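Local coordinates for periplasmic binding protein/LacI transcriptional regulator (Clostridium phytofermentans, PDB 3BRS), which probably binds a sugar outside the cell membrane and delivers it to a transport system, as other periplasmic sugar-binding proteins do, at residues Y6-I11 with P66-L71. Sequence-based numbering, arbitrary orientation. Where two conformers were deposited one is given.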
# COMPACT_ATOMS: atom_id res chain seq x y z
N TYR A 6 -25.11 13.35 2.36
CA TYR A 6 -24.05 12.83 3.21
C TYR A 6 -22.72 13.51 2.95
O TYR A 6 -22.36 13.73 1.79
CB TYR A 6 -23.96 11.34 2.98
CG TYR A 6 -25.16 10.57 3.56
CD1 TYR A 6 -25.97 9.79 2.74
CD2 TYR A 6 -25.46 10.63 4.94
CE1 TYR A 6 -27.06 9.08 3.25
CE2 TYR A 6 -26.58 9.91 5.47
CZ TYR A 6 -27.35 9.14 4.61
OH TYR A 6 -28.42 8.40 5.10
N TYR A 7 -22.02 13.86 4.05
CA TYR A 7 -20.69 14.49 3.99
C TYR A 7 -19.60 13.48 4.51
O TYR A 7 -19.62 13.07 5.68
CB TYR A 7 -20.71 15.85 4.73
CG TYR A 7 -19.42 16.64 4.85
CD1 TYR A 7 -19.18 17.42 6.06
CD2 TYR A 7 -18.44 16.63 3.82
CE1 TYR A 7 -18.00 18.12 6.26
CE2 TYR A 7 -17.21 17.35 3.97
CZ TYR A 7 -17.01 18.10 5.21
OH TYR A 7 -15.85 18.83 5.40
N MET A 8 -18.69 13.12 3.61
CA MET A 8 -17.62 12.12 3.84
C MET A 8 -16.25 12.76 3.60
O MET A 8 -16.08 13.57 2.72
CB MET A 8 -17.75 10.92 2.89
CG MET A 8 -19.09 10.11 2.95
SD MET A 8 -18.94 8.37 2.37
CE MET A 8 -20.65 7.94 2.56
N ILE A 9 -15.28 12.47 4.46
CA ILE A 9 -13.94 13.06 4.18
C ILE A 9 -12.98 11.92 4.02
O ILE A 9 -12.92 11.07 4.91
CB ILE A 9 -13.50 13.99 5.34
CG1 ILE A 9 -14.37 15.26 5.37
CG2 ILE A 9 -11.93 14.35 5.22
CD1 ILE A 9 -14.06 16.18 6.71
N CYS A 10 -12.28 11.87 2.88
CA CYS A 10 -11.29 10.81 2.63
C CYS A 10 -9.88 11.26 3.01
O CYS A 10 -9.47 12.39 2.62
CB CYS A 10 -11.33 10.42 1.12
SG CYS A 10 -10.11 9.11 0.88
N ILE A 11 -9.13 10.44 3.75
CA ILE A 11 -7.79 10.84 4.21
C ILE A 11 -6.83 9.81 3.77
O ILE A 11 -6.61 8.85 4.49
CB ILE A 11 -7.67 11.05 5.74
CG1 ILE A 11 -8.82 11.94 6.26
CG2 ILE A 11 -6.25 11.49 6.17
CD1 ILE A 11 -8.79 12.13 7.83
N PRO A 66 -18.15 15.74 9.47
CA PRO A 66 -18.60 14.82 8.37
C PRO A 66 -19.43 13.64 8.98
O PRO A 66 -19.48 13.45 10.24
CB PRO A 66 -17.31 14.33 7.82
CG PRO A 66 -16.43 14.23 9.24
CD PRO A 66 -16.78 15.49 9.95
N ASP A 67 -20.11 12.88 8.14
CA ASP A 67 -20.82 11.70 8.57
C ASP A 67 -19.86 10.51 8.66
O ASP A 67 -20.03 9.58 9.47
CB ASP A 67 -21.90 11.42 7.52
CG ASP A 67 -23.05 12.41 7.59
OD1 ASP A 67 -23.59 12.65 8.71
OD2 ASP A 67 -23.36 12.98 6.53
N VAL A 68 -18.81 10.55 7.84
CA VAL A 68 -17.89 9.41 7.65
C VAL A 68 -16.50 9.93 7.43
O VAL A 68 -16.33 10.93 6.74
CB VAL A 68 -18.23 8.58 6.36
CG1 VAL A 68 -17.21 7.41 6.17
CG2 VAL A 68 -19.68 8.03 6.39
N ILE A 69 -15.49 9.27 7.97
CA ILE A 69 -14.13 9.58 7.54
C ILE A 69 -13.58 8.29 6.97
O ILE A 69 -13.72 7.23 7.62
CB ILE A 69 -13.31 9.99 8.76
CG1 ILE A 69 -13.46 11.50 9.06
CG2 ILE A 69 -11.82 9.49 8.65
CD1 ILE A 69 -13.05 11.85 10.59
N LEU A 70 -12.99 8.33 5.77
CA LEU A 70 -12.30 7.13 5.24
C LEU A 70 -10.80 7.33 5.44
O LEU A 70 -10.28 8.37 5.06
CB LEU A 70 -12.54 6.94 3.72
CG LEU A 70 -14.01 6.83 3.33
CD1 LEU A 70 -14.65 8.20 3.26
CD2 LEU A 70 -13.95 6.22 2.00
N LEU A 71 -10.06 6.33 5.95
CA LEU A 71 -8.77 6.68 6.44
C LEU A 71 -7.84 5.61 6.03
O LEU A 71 -8.15 4.44 6.28
CB LEU A 71 -8.81 6.81 7.98
CG LEU A 71 -7.47 6.90 8.68
CD1 LEU A 71 -6.65 8.16 8.24
CD2 LEU A 71 -7.72 6.87 10.21
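Ile-9 and Ile-69 pair in register on neighbouring parallel strands, 7-11 and 68-71, in the six-stranded parallel sheet of one lobe of a periplasmic binding protein fold. Ile-9 N donates to Val-68 O at 2.9 Å, and Ile-9 O accepts from Leu-70 N. Ile-11 N continues the pattern onto Leu-70 O at 2.7 Å. Asp-67 adds a side-chain bond: with CG beside its own backbone N (chi1 -73°), its OD2 accepts a hydrogen bond from Tyr-7 N at 3.0 Å. The bond is nearly straight, 168°, and meets OD2 on the anti side. The same OD2 lies at the edge of the Tyr-6 ring, 3.5 Å from Tyr-6 CD2, with ring and carboxylate nearly perpendicular.

The side chains alternate between the two faces of the sheet. On one, Met-8 runs extended beside Val-68. On the other, Ile-11 CD1 meets Ile-69 CG2, while Ile-11 CG2 touches Leu-71 CD1. Just before strand 68-71, Pro-66 touches two side chains. Its CB sits over one face of the Tyr-7 ring, a CH-pi contact offset toward the rim, and lies 3.9 Å from Ile-9 CD1.

Helix 246-262 packs on the Met-8 and Val-68 face, and helix 51-63 on the Ile-11 and Ile-69 face. Helix 51-63 belongs to the beta-alpha-beta crossover from strand 39-42 past strand 7-11 to strand 68-71. Lys-39 makes a cation-pi contact with the Tyr-7 ring, and Tyr-7 OH is hydrogen-bonded to Glu-41 OE1.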